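Side-chain contacts in MYB21 (Trichomonas vaginalis, PDB 3OSG), which binds promoter-element DNA through its R2R3 Myb domain and probably acts as a sequence-specific transcription factor for RNA polymerase II: residues Glu20-Ala25 / Ser31-Ile36; Met35-Phe40 / Arg46-Arg51; Ala71-Lys76 / Ala85-Phe90. All blocks are in the same frame, centred on the assembly; numbering follows the deposited sequence.

Contact 1 (Glu20-Ala25 / Ser31-Ile36)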
loop_
_atom_site.group_PDB
_atom_site.type_symbol
_atom_site.label_atom_id
_atom_site.label_comp_id
_atom_site.label_asym_id
_atom_site.label_seq_id
_atom_site.Cartn_x
_atom_site.Cartn_y
_atom_site.Cartn_z
ATOM N N GLU A 20 8.697 -11.775 3.823
ATOM C CA GLU A 20 8.787 -13.171 3.402
ATOM C C GLU A 20 7.866 -14.049 4.245
ATOM O O GLU A 20 7.031 -14.778 3.711
ATOM C CB GLU A 20 10.228 -13.671 3.482
ATOM C CG GLU A 20 11.038 -13.359 2.234
ATOM C CD GLU A 20 10.314 -13.748 0.948
ATOM O OE1 GLU A 20 9.924 -14.932 0.802
ATOM O OE2 GLU A 20 10.137 -12.863 0.078
ATOM N N MET A 21 8.035 -13.964 5.559
ATOM C CA MET A 21 7.115 -14.542 6.522
ATOM C C MET A 21 5.644 -14.325 6.137
ATOM O O MET A 21 4.873 -15.284 6.041
ATOM C CB MET A 21 7.403 -13.943 7.896
ATOM C CG MET A 21 6.765 -14.670 9.048
ATOM S SD MET A 21 7.659 -14.395 10.593
ATOM C CE MET A 21 6.396 -14.891 11.760
ATOM N N LEU A 22 5.260 -13.072 5.892
ATOM C CA LEU A 22 3.857 -12.754 5.614
ATOM C C LEU A 22 3.366 -13.457 4.359
ATOM O O LEU A 22 2.258 -13.999 4.331
ATOM C CB LEU A 22 3.661 -11.239 5.469
ATOM C CG LEU A 22 2.323 -10.626 5.918
ATOM C CD1 LEU A 22 2.192 -9.169 5.488
ATOM C CD2 LEU A 22 1.138 -11.402 5.427
ATOM N N LYS A 23 4.184 -13.428 3.313
ATOM C CA LYS A 23 3.839 -14.093 2.057
ATOM C C LYS A 23 3.570 -15.588 2.282
ATOM O O LYS A 23 2.671 -16.160 1.673
ATOM C CB LYS A 23 4.957 -13.929 1.029
ATOM C CG LYS A 23 5.267 -12.503 0.621
ATOM C CD LYS A 23 6.515 -12.480 -0.260
ATOM C CE LYS A 23 7.042 -11.059 -0.458
ATOM N NZ LYS A 23 8.437 -11.021 -1.002
ATOM N N ARG A 24 4.363 -16.207 3.151
ATOM C CA ARG A 24 4.194 -17.618 3.493
ATOM C C ARG A 24 2.890 -17.842 4.239
ATOM O O ARG A 24 2.118 -18.749 3.914
ATOM C CB ARG A 24 5.352 -18.104 4.366
ATOM C CG ARG A 24 6.666 -18.264 3.638
ATOM C CD ARG A 24 7.758 -18.773 4.571
ATOM N NE ARG A 24 9.083 -18.350 4.117
ATOM C CZ ARG A 24 9.814 -17.398 4.696
ATOM N NH1 ARG A 24 9.364 -16.763 5.776
ATOM N NH2 ARG A 24 11.006 -17.089 4.199
ATOM N N ALA A 25 2.656 -17.004 5.241
ATOM C CA ALA A 25 1.456 -17.086 6.056
ATOM C C ALA A 25 0.195 -16.961 5.215
ATOM O O ALA A 25 -0.808 -17.620 5.482
ATOM C CB ALA A 25 1.486 -16.031 7.142
ATOM N N SER A 31 -6.663 -15.300 3.669
ATOM C CA SER A 31 -6.921 -13.975 4.226
ATOM C C SER A 31 -7.502 -14.035 5.642
ATOM O O SER A 31 -8.400 -13.265 5.984
ATOM C CB SER A 31 -7.898 -13.218 3.325
ATOM O OG SER A 31 -9.180 -13.819 3.396
ATOM N N ASP A 32 -6.992 -14.949 6.456
ATOM C CA ASP A 32 -7.422 -15.057 7.843
ATOM C C ASP A 32 -6.429 -14.239 8.650
ATOM O O ASP A 32 -5.436 -14.772 9.138
ATOM C CB ASP A 32 -7.374 -16.516 8.263
ATOM C CG ASP A 32 -7.870 -16.738 9.670
ATOM O OD1 ASP A 32 -8.022 -15.749 10.419
ATOM O OD2 ASP A 32 -8.104 -17.915 10.027
ATOM N N TRP A 33 -6.685 -12.939 8.767
ATOM C CA TRP A 33 -5.649 -12.003 9.223
ATOM C C TRP A 33 -5.325 -12.166 10.699
ATOM O O TRP A 33 -4.188 -11.944 11.099
ATOM C CB TRP A 33 -6.015 -10.551 8.866
ATOM C CG TRP A 33 -6.149 -10.383 7.394
ATOM C CD1 TRP A 33 -7.292 -10.158 6.697
ATOM C CD2 TRP A 33 -5.099 -10.493 6.420
ATOM N NE1 TRP A 33 -7.023 -10.095 5.350
ATOM C CE2 TRP A 33 -5.681 -10.293 5.154
ATOM C CE3 TRP A 33 -3.718 -10.716 6.501
ATOM C CZ2 TRP A 33 -4.935 -10.319 3.977
ATOM C CZ3 TRP A 33 -2.979 -10.741 5.337
ATOM C CH2 TRP A 33 -3.589 -10.545 4.087
ATOM N N LYS A 34 -6.312 -12.569 11.501
ATOM C CA LYS A 34 -6.068 -12.795 12.921
ATOM C C LYS A 34 -5.152 -13.976 13.155
ATOM O O LYS A 34 -4.256 -13.914 13.993
ATOM C CB LYS A 34 -7.366 -12.998 13.698
ATOM C CG LYS A 34 -8.013 -11.714 14.118
ATOM C CD LYS A 34 -9.027 -11.949 15.233
ATOM C CE LYS A 34 -9.436 -10.628 15.877
ATOM N NZ LYS A 34 -9.551 -10.728 17.364
ATOM N N MET A 35 -5.391 -15.064 12.438
ATOM C CA MET A 35 -4.546 -16.229 12.582
ATOM C C MET A 35 -3.169 -15.863 12.050
ATOM O O MET A 35 -2.141 -16.160 12.672
ATOM C CB MET A 35 -5.133 -17.411 11.811
ATOM C CG MET A 35 -4.468 -18.743 12.107
ATOM S SD MET A 35 -4.744 -19.318 13.802
ATOM C CE MET A 35 -6.434 -18.810 14.060
ATOM N N ILE A 36 -3.141 -15.192 10.904
ATOM C CA ILE A 36 -1.869 -14.791 10.338
ATOM C C ILE A 36 -1.071 -13.967 11.346
ATOM O O ILE A 36 0.078 -14.281 11.619
ATOM C CB ILE A 36 -2.048 -14.040 9.029
ATOM C CG1 ILE A 36 -2.428 -15.029 7.932
ATOM C CG2 ILE A 36 -0.746 -13.301 8.659
ATOM C CD1 ILE A 36 -2.802 -14.397 6.624
#
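Ile36 packs against Ala25 and Leu22 where helices 16-29 and 33-38 meet in the Myb-like DNA-binding domain, part of an R2R3 fold. The backbones are closest at Ala25 and Ile36, with CA atoms 5.9 Å apart, and the small side chain of Ala25 probably helps them approach. Ile36 can be followed outward from CB, which is directed at the other helix. With CG2 anti to the backbone N, that methyl touches two partners, lying 3.8 Å from Ala25 CB and 4.2 Å from Leu22 CD2. The other branch runs along the backbone of Ala25: CG1 passes 3.9 Å from Ala25 O, and the terminal CD1 stays beside the same carbonyl. One isoleucine thus covers both the methyl and the peptide oxygen of its alanine neighbour. Val26 and His29 of helix 16-29 also touch it. Leu22 reaches in from one turn earlier, its side chain crossing those of Ile36 and Trp33 at about a right angle. The indole also meets the ring of Trp52 on helix 45-56. At the start of helix 33-38, Asp32 occupies the N-cap position and accepts a weak bond from Met35 N. The hydrophobic seam ends at the rim of the indole, where Leu22 CD2 lies near the ring plane, 4.2 Å from Trp33 CZ3.

Contact 2 (Met35-Phe40 / Arg46-Arg51). With nucleotides of chain B; nucleotides of chain C.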
loop_
_atom_site.group_PDB
_atom_site.type_symbol
_atom_site.label_atom_id
_atom_site.label_comp_id
_atom_site.label_asym_id
_atom_site.label_seq_id
_atom_site.Cartn_x
_atom_site.Cartn_y
_atom_site.Cartn_z
ATOM N N MET A 35 -5.391 -15.064 12.438
ATOM C CA MET A 35 -4.546 -16.229 12.582
ATOM C C MET A 35 -3.169 -15.863 12.050
ATOM O O MET A 35 -2.141 -16.160 12.672
ATOM C CB MET A 35 -5.133 -17.411 11.811
ATOM C CG MET A 35 -4.468 -18.743 12.107
ATOM S SD MET A 35 -4.744 -19.318 13.802
ATOM C CE MET A 35 -6.434 -18.810 14.060
ATOM N N ILE A 36 -3.141 -15.192 10.904
ATOM C CA ILE A 36 -1.869 -14.791 10.338
ATOM C C ILE A 36 -1.071 -13.967 11.346
ATOM O O ILE A 36 0.078 -14.281 11.619
ATOM C CB ILE A 36 -2.048 -14.040 9.029
ATOM C CG1 ILE A 36 -2.428 -15.029 7.932
ATOM C CG2 ILE A 36 -0.746 -13.301 8.659
ATOM C CD1 ILE A 36 -2.802 -14.397 6.624
ATOM N N ALA A 37 -1.697 -12.953 11.936
ATOM C CA ALA A 37 -0.986 -12.039 12.838
ATOM C C ALA A 37 -0.543 -12.721 14.142
ATOM O O ALA A 37 0.387 -12.267 14.815
ATOM C CB ALA A 37 -1.853 -10.808 13.146
ATOM N N ALA A 38 -1.211 -13.808 14.505
ATOM C CA ALA A 38 -0.812 -14.546 15.698
ATOM C C ALA A 38 0.625 -15.053 15.582
ATOM O O ALA A 38 1.309 -15.232 16.581
ATOM C CB ALA A 38 -1.779 -15.711 15.971
ATOM N N THR A 39 1.091 -15.273 14.362
ATOM C CA THR A 39 2.424 -15.821 14.161
ATOM C C THR A 39 3.496 -14.733 14.142
ATOM O O THR A 39 4.681 -15.035 14.061
ATOM C CB THR A 39 2.477 -16.661 12.877
ATOM O OG1 THR A 39 2.681 -15.809 11.755
ATOM C CG2 THR A 39 1.151 -17.406 12.682
ATOM N N PHE A 40 3.065 -13.473 14.241
ATOM C CA PHE A 40 3.958 -12.312 14.287
ATOM C C PHE A 40 3.895 -11.670 15.661
ATOM O O PHE A 40 2.909 -11.034 15.996
ATOM C CB PHE A 40 3.522 -11.250 13.271
ATOM C CG PHE A 40 3.798 -11.607 11.846
ATOM C CD1 PHE A 40 4.858 -11.034 11.174
ATOM C CD2 PHE A 40 2.991 -12.499 11.174
ATOM C CE1 PHE A 40 5.108 -11.352 9.861
ATOM C CE2 PHE A 40 3.234 -12.824 9.863
ATOM C CZ PHE A 40 4.292 -12.249 9.203
ATOM N N ARG A 46 -4.512 -5.903 11.416
ATOM C CA ARG A 46 -4.571 -4.721 10.557
ATOM C C ARG A 46 -3.240 -4.482 9.834
ATOM O O ARG A 46 -3.205 -4.197 8.637
ATOM C CB ARG A 46 -4.890 -3.500 11.415
ATOM C CG ARG A 46 -5.162 -2.251 10.654
ATOM C CD ARG A 46 -3.966 -1.298 10.647
ATOM N NE ARG A 46 -4.278 -0.263 9.679
ATOM C CZ ARG A 46 -4.638 0.982 9.962
ATOM N NH1 ARG A 46 -4.664 1.435 11.213
ATOM N NH2 ARG A 46 -4.945 1.783 8.965
ATOM N N GLN A 47 -2.144 -4.579 10.575
ATOM C CA GLN A 47 -0.834 -4.373 9.988
ATOM C C GLN A 47 -0.521 -5.398 8.916
ATOM O O GLN A 47 0.003 -5.052 7.864
ATOM C CB GLN A 47 0.241 -4.394 11.065
ATOM C CG GLN A 47 0.209 -3.191 12.002
ATOM C CD GLN A 47 1.183 -3.353 13.141
ATOM O OE1 GLN A 47 1.092 -4.311 13.912
ATOM N NE2 GLN A 47 2.143 -2.438 13.241
ATOM N N CYS A 48 -0.842 -6.664 9.163
ATOM C CA CYS A 48 -0.557 -7.696 8.167
ATOM C C CYS A 48 -1.439 -7.511 6.928
ATOM O O CYS A 48 -0.980 -7.636 5.796
ATOM C CB CYS A 48 -0.738 -9.113 8.758
ATOM S SG CYS A 48 0.481 -9.522 10.051
ATOM N N ARG A 49 -2.709 -7.213 7.135
ATOM C CA ARG A 49 -3.605 -7.027 6.009
ATOM C C ARG A 49 -3.132 -5.861 5.138
ATOM O O ARG A 49 -3.097 -5.978 3.920
ATOM C CB ARG A 49 -5.036 -6.788 6.478
ATOM C CG ARG A 49 -6.022 -6.599 5.333
ATOM C CD ARG A 49 -7.476 -6.544 5.825
ATOM N NE ARG A 49 -7.674 -5.402 6.705
ATOM C CZ ARG A 49 -7.854 -5.476 8.022
ATOM N NH1 ARG A 49 -7.913 -6.656 8.633
ATOM N NH2 ARG A 49 -7.987 -4.358 8.733
ATOM N N ASP A 50 -2.770 -4.744 5.760
ATOM C CA ASP A 50 -2.353 -3.566 4.995
ATOM C C ASP A 50 -1.085 -3.843 4.193
ATOM O O ASP A 50 -0.979 -3.481 3.022
ATOM C CB ASP A 50 -2.084 -2.368 5.916
ATOM C CG ASP A 50 -3.353 -1.675 6.407
ATOM O OD1 ASP A 50 -4.475 -2.008 5.963
ATOM O OD2 ASP A 50 -3.212 -0.762 7.252
ATOM N N ARG A 51 -0.106 -4.461 4.835
ATOM C CA ARG A 51 1.142 -4.767 4.170
ATOM C C ARG A 51 0.901 -5.660 2.958
ATOM O O ARG A 51 1.411 -5.398 1.870
ATOM C CB ARG A 51 2.123 -5.413 5.141
ATOM C CG ARG A 51 3.519 -5.615 4.551
ATOM C CD ARG A 51 4.161 -4.287 4.117
ATOM N NE ARG A 51 5.475 -4.523 3.534
ATOM C CZ ARG A 51 6.189 -3.619 2.876
ATOM N NH1 ARG A 51 5.715 -2.391 2.703
ATOM N NH2 ARG A 51 7.386 -3.950 2.394
ATOM P P DC B 7 2.696 1.035 12.008
ATOM O OP1 DC B 7 3.698 1.027 13.075
ATOM O OP2 DC B 7 2.076 -0.207 11.503
ATOM O "O5'" DC B 7 1.521 2.024 12.453
ATOM C "C5'" DC B 7 1.835 3.232 13.122
ATOM C "C4'" DC B 7 0.626 4.149 13.205
ATOM O "O4'" DC B 7 0.189 4.596 11.882
ATOM C "C3'" DC B 7 -0.601 3.563 13.906
ATOM O "O3'" DC B 7 -1.038 4.576 14.821
ATOM C "C2'" DC B 7 -1.572 3.340 12.755
ATOM C "C1'" DC B 7 -1.222 4.502 11.820
ATOM N N1 DC B 7 -1.655 4.361 10.393
ATOM C C2 DC B 7 -2.175 5.471 9.758
ATOM O O2 DC B 7 -2.256 6.515 10.392
ATOM N N3 DC B 7 -2.572 5.390 8.473
ATOM C C4 DC B 7 -2.478 4.255 7.807
ATOM N N4 DC B 7 -2.901 4.256 6.535
ATOM C C5 DC B 7 -1.947 3.086 8.429
ATOM C C6 DC B 7 -1.546 3.194 9.709
ATOM P P DG B 8 -2.015 4.306 16.070
ATOM O OP1 DG B 8 -1.342 4.709 17.314
ATOM O OP2 DG B 8 -2.565 2.946 15.913
ATOM O "O5'" DG B 8 -3.167 5.382 15.803
ATOM C "C5'" DG B 8 -2.818 6.721 15.522
ATOM C "C4'" DG B 8 -4.053 7.606 15.478
ATOM O "O4'" DG B 8 -4.618 7.610 14.150
ATOM C "C3'" DG B 8 -5.198 7.170 16.364
ATOM O "O3'" DG B 8 -5.926 8.328 16.731
ATOM C "C2'" DG B 8 -5.993 6.227 15.458
ATOM C "C1'" DG B 8 -5.847 6.904 14.099
ATOM N N9 DG B 8 -5.712 6.021 12.941
ATOM C C8 DG B 8 -5.014 4.839 12.867
ATOM N N7 DG B 8 -5.035 4.293 11.684
ATOM C C5 DG B 8 -5.781 5.170 10.928
ATOM C C6 DG B 8 -6.147 5.107 9.567
ATOM O O6 DG B 8 -5.866 4.236 8.746
ATOM N N1 DG B 8 -6.921 6.202 9.175
ATOM C C2 DG B 8 -7.283 7.233 10.008
ATOM N N2 DG B 8 -8.018 8.197 9.444
ATOM N N3 DG B 8 -6.955 7.304 11.296
ATOM C C4 DG B 8 -6.199 6.246 11.681
ATOM P P DT C 2 -11.170 -9.303 7.942
ATOM O OP1 DT C 2 -11.218 -10.280 6.836
ATOM O OP2 DT C 2 -10.012 -9.289 8.858
ATOM O "O5'" DT C 2 -11.383 -7.836 7.341
ATOM C "C5'" DT C 2 -12.422 -7.620 6.399
ATOM C "C4'" DT C 2 -12.454 -6.166 5.982
ATOM O "O4'" DT C 2 -13.040 -5.401 7.063
ATOM C "C3'" DT C 2 -11.083 -5.529 5.725
ATOM O "O3'" DT C 2 -11.165 -4.608 4.659
ATOM C "C2'" DT C 2 -10.856 -4.722 6.992
ATOM C "C1'" DT C 2 -12.283 -4.222 7.129
ATOM N N1 DT C 2 -12.550 -3.501 8.374
ATOM C C2 DT C 2 -13.439 -2.456 8.314
ATOM O O2 DT C 2 -13.983 -2.147 7.276
ATOM N N3 DT C 2 -13.635 -1.803 9.502
ATOM C C4 DT C 2 -13.031 -2.117 10.713
ATOM O O4 DT C 2 -13.263 -1.475 11.722
ATOM C C5 DT C 2 -12.113 -3.228 10.693
ATOM C C7 DT C 2 -11.389 -3.678 11.927
ATOM C C6 DT C 2 -11.914 -3.862 9.538
#
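Cys48 of helix 45-56 packs against helix 33-38 and the loop after it; the two helices form a helix-turn-helix-like unit. The packed side is small and wholly buried. SG, set anti to its own carbonyl carbon (chi1 -67°), lies over one face of the Phe40 ring, 4.3 Å from the centroid and displaced toward the rim, a sulfur-aromatic contact. The same sulfur rests 4.1 Å from Ala37 CB, while Cys48 CB meets the CG2 methyl of Ile36. Thr39 OG1 donates to Ile36 O, which also accepts from Thr39 N.

Away from this packing, Arg46 presents two nitrogens to one guanine of chain B: NH1 donates to DG8 N7 at 2.9 Å and NH2 to DG8 O6 at 2.6 Å. Its NE is bound to Asp50 OD2 at 2.7 Å, tilted 23° from the guanidinium plane, which helps to steady the group. Gln47, on the flank, makes a nearly straight bond (173°) from NE2 to DC7 OP2 of chain B. Apolar atoms thus seat the recognition helix, while the paired donors of Arg46 match the major-groove edge of guanine, consistent with sequence-specific reading.

Contact 3 (Ala71-Lys76 / Ala85-Phe90). With nucleotides of chain C.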
loop_
_atom_site.group_PDB
_atom_site.type_symbol
_atom_site.label_atom_id
_atom_site.label_comp_id
_atom_site.label_asym_id
_atom_site.label_seq_id
_atom_site.Cartn_x
_atom_site.Cartn_y
_atom_site.Cartn_z
ATOM N N ALA A 71 -0.741 11.709 -15.597
ATOM C CA ALA A 71 -1.698 12.474 -16.390
ATOM C C ALA A 71 -3.095 11.921 -16.157
ATOM O O ALA A 71 -4.046 12.670 -15.938
ATOM C CB ALA A 71 -1.330 12.415 -17.872
ATOM N N LEU A 72 -3.216 10.602 -16.173
ATOM C CA LEU A 72 -4.488 9.982 -15.818
ATOM C C LEU A 72 -4.973 10.444 -14.432
ATOM O O LEU A 72 -6.147 10.777 -14.256
ATOM C CB LEU A 72 -4.377 8.460 -15.886
ATOM C CG LEU A 72 -5.674 7.687 -15.635
ATOM C CD1 LEU A 72 -6.789 8.082 -16.630
ATOM C CD2 LEU A 72 -5.403 6.194 -15.694
ATOM N N LEU A 73 -4.068 10.493 -13.455
ATOM C CA LEU A 73 -4.463 10.871 -12.097
ATOM C C LEU A 73 -5.029 12.277 -12.014
ATOM O O LEU A 73 -5.996 12.526 -11.306
ATOM C CB LEU A 73 -3.290 10.755 -11.120
ATOM C CG LEU A 73 -3.678 10.952 -9.652
ATOM C CD1 LEU A 73 -4.904 10.101 -9.324
ATOM C CD2 LEU A 73 -2.522 10.578 -8.736
ATOM N N VAL A 74 -4.418 13.215 -12.720
ATOM C CA VAL A 74 -4.926 14.577 -12.672
ATOM C C VAL A 74 -6.322 14.623 -13.298
ATOM O O VAL A 74 -7.208 15.302 -12.790
ATOM C CB VAL A 74 -3.985 15.562 -13.376
ATOM C CG1 VAL A 74 -2.603 15.557 -12.715
ATOM C CG2 VAL A 74 -3.849 15.202 -14.820
ATOM N N GLN A 75 -6.522 13.884 -14.385
ATOM C CA GLN A 75 -7.837 13.831 -15.028
ATOM C C GLN A 75 -8.874 13.155 -14.139
ATOM O O GLN A 75 -9.972 13.679 -13.936
ATOM C CB GLN A 75 -7.757 13.108 -16.375
ATOM C CG GLN A 75 -9.102 12.607 -16.900
ATOM C CD GLN A 75 -8.998 12.003 -18.297
ATOM O OE1 GLN A 75 -9.655 11.006 -18.612
ATOM N NE2 GLN A 75 -8.158 12.604 -19.141
ATOM N N LYS A 76 -8.526 11.996 -13.595
ATOM C CA LYS A 76 -9.480 11.290 -12.749
ATOM C C LYS A 76 -9.860 12.062 -11.483
ATOM O O LYS A 76 -10.962 11.908 -10.971
ATOM C CB LYS A 76 -8.993 9.878 -12.423
ATOM C CG LYS A 76 -9.053 8.932 -13.601
ATOM C CD LYS A 76 -10.430 8.988 -14.260
ATOM C CE LYS A 76 -10.610 7.867 -15.280
ATOM N NZ LYS A 76 -11.681 8.181 -16.274
ATOM N N ALA A 85 -10.258 5.359 -3.675
ATOM C CA ALA A 85 -10.569 3.957 -3.950
ATOM C C ALA A 85 -11.251 3.776 -5.312
ATOM O O ALA A 85 -10.968 2.828 -6.040
ATOM C CB ALA A 85 -11.455 3.385 -2.843
ATOM N N ILE A 86 -12.148 4.692 -5.652
ATOM C CA ILE A 86 -12.741 4.699 -6.983
ATOM C C ILE A 86 -11.675 4.935 -8.033
ATOM O O ILE A 86 -11.563 4.181 -8.997
ATOM C CB ILE A 86 -13.803 5.791 -7.104
ATOM C CG1 ILE A 86 -15.066 5.357 -6.351
ATOM C CG2 ILE A 86 -14.116 6.076 -8.564
ATOM C CD1 ILE A 86 -16.266 6.277 -6.557
ATOM N N ILE A 87 -10.880 5.979 -7.827
ATOM C CA ILE A 87 -9.860 6.353 -8.784
ATOM C C ILE A 87 -8.864 5.232 -9.019
ATOM O O ILE A 87 -8.406 5.040 -10.144
ATOM C CB ILE A 87 -9.129 7.627 -8.338
ATOM C CG1 ILE A 87 -10.085 8.812 -8.414
ATOM C CG2 ILE A 87 -7.939 7.885 -9.221
ATOM C CD1 ILE A 87 -9.547 10.062 -7.821
ATOM N N ALA A 88 -8.535 4.491 -7.961
ATOM C CA ALA A 88 -7.531 3.434 -8.051
ATOM C C ALA A 88 -8.017 2.281 -8.929
ATOM O O ALA A 88 -7.220 1.463 -9.408
ATOM C CB ALA A 88 -7.172 2.927 -6.666
ATOM N N LYS A 89 -9.329 2.211 -9.124
ATOM C CA LYS A 89 -9.896 1.230 -10.040
ATOM C C LYS A 89 -9.236 1.353 -11.422
ATOM O O LYS A 89 -8.957 0.348 -12.085
ATOM C CB LYS A 89 -11.406 1.433 -10.171
ATOM C CG LYS A 89 -12.231 1.060 -8.948
ATOM C CD LYS A 89 -12.240 -0.444 -8.740
ATOM C CE LYS A 89 -13.407 -0.874 -7.853
ATOM N NZ LYS A 89 -13.563 -2.360 -7.850
ATOM N N PHE A 90 -8.980 2.592 -11.846
ATOM C CA PHE A 90 -8.392 2.847 -13.167
ATOM C C PHE A 90 -6.875 2.648 -13.244
ATOM O O PHE A 90 -6.277 2.881 -14.291
ATOM C CB PHE A 90 -8.764 4.248 -13.661
ATOM C CG PHE A 90 -10.242 4.503 -13.680
ATOM C CD1 PHE A 90 -10.859 5.171 -12.637
ATOM C CD2 PHE A 90 -11.020 4.050 -14.733
ATOM C CE1 PHE A 90 -12.227 5.391 -12.648
ATOM C CE2 PHE A 90 -12.385 4.265 -14.754
ATOM C CZ PHE A 90 -12.992 4.938 -13.713
ATOM P P DA C 4 -12.795 0.475 -0.469
ATOM O OP1 DA C 4 -13.897 0.742 -1.413
ATOM O OP2 DA C 4 -11.510 -0.106 -0.916
ATOM O "O5'" DA C 4 -12.495 1.853 0.293
ATOM C "C5'" DA C 4 -13.604 2.585 0.795
ATOM C "C4'" DA C 4 -13.099 3.701 1.699
ATOM O "O4'" DA C 4 -12.511 3.123 2.888
ATOM C "C3'" DA C 4 -11.992 4.560 1.093
ATOM O "O3'" DA C 4 -12.574 5.797 0.765
ATOM C "C2'" DA C 4 -10.960 4.716 2.206
ATOM C "C1'" DA C 4 -11.644 4.090 3.428
ATOM N N9 DA C 4 -10.730 3.408 4.339
ATOM C C8 DA C 4 -9.969 2.318 4.040
ATOM N N7 DA C 4 -9.226 1.900 5.039
ATOM C C5 DA C 4 -9.526 2.778 6.074
ATOM C C6 DA C 4 -9.075 2.880 7.409
ATOM N N6 DA C 4 -8.179 2.053 7.969
ATOM N N1 DA C 4 -9.576 3.876 8.159
ATOM C C2 DA C 4 -10.468 4.710 7.623
ATOM N N3 DA C 4 -10.959 4.710 6.395
ATOM C C4 DA C 4 -10.461 3.706 5.662
ATOM P P DC C 5 -11.759 6.814 -0.162
ATOM O OP1 DC C 5 -12.767 7.581 -0.921
ATOM O OP2 DC C 5 -10.705 6.067 -0.869
ATOM O "O5'" DC C 5 -11.067 7.721 0.950
ATOM C "C5'" DC C 5 -11.878 8.470 1.811
ATOM C "C4'" DC C 5 -10.984 9.134 2.819
ATOM O "O4'" DC C 5 -10.444 8.113 3.694
ATOM C "C3'" DC C 5 -9.783 9.884 2.227
ATOM O "O3'" DC C 5 -9.804 11.196 2.776
ATOM C "C2'" DC C 5 -8.580 9.081 2.716
ATOM C "C1'" DC C 5 -9.130 8.511 4.024
ATOM N N1 DC C 5 -8.391 7.321 4.516
ATOM C C2 DC C 5 -8.087 7.214 5.865
ATOM O O2 DC C 5 -8.443 8.131 6.599
ATOM N N3 DC C 5 -7.416 6.114 6.307
ATOM C C4 DC C 5 -7.052 5.166 5.440
ATOM N N4 DC C 5 -6.393 4.100 5.888
ATOM C C5 DC C 5 -7.367 5.253 4.057
ATOM C C6 DC C 5 -8.023 6.341 3.643
#
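Helix 67-80 and the short helix 84-88 come nearest at Lys76 and Ile87, whose CA atoms are 6.3 Å apart, within the Myb-like region that also holds helix 96-109. Ile87 fills the inner part of the join: its CG2, anti to the backbone N, lies 3.8 Å from Leu73 CD1 and 3.9 Å from Lys76 CB, and its CD1 reaches the Lys76 carbonyl oxygen. Leu73 crosses Ile87 at about a right angle and continues inward to Ile99 and Arg102 of helix 96-109.

Farther out, Lys76 lies across the exposed Phe90 ring. A bend at chi2 (-50°) brings CE over the centre of one face, 3.7 Å from the centroid, as a CH-pi contact; NZ follows at 4.3 Å, in cation-pi geometry. Leu72 CD2 finishes this margin 3.7 Å from Phe90 O. On the DNA side of helix 84-88, Ala85 N donates to DC5 OP2 of chain C at 2.9 Å. Because Lys76 NZ also forms a salt bridge with Glu79, that carboxylate and the ring face probably both stabilise the ammonium, and the CE methylene, probably polarised by it, makes the closer CH-pi contact.

Overall arrangement
The three contacts illustrate how a tandem Myb domain divides its work between packing and DNA recognition. Contacts 1 and 2 lie in one Myb-like region, their centres 6 Å apart, and share Ile36, which faces helix 16-29 in one and helix 45-56 in the other. They also touch: Met21 CG lies 3.5 Å from Phe40 CZ, and Leu22 CD1 is 3.5 Å from Cys48 O. Contact 3, in another such region, is centred about 30 Å from the centre of contact 1, across the chain's centre. The duplex meets both: contact 1 approaches to about 4 Å (nearest atoms), with Trp33 packing on a phosphate; contact 2 offers side chains to base and phosphate, contact 3 a backbone amide.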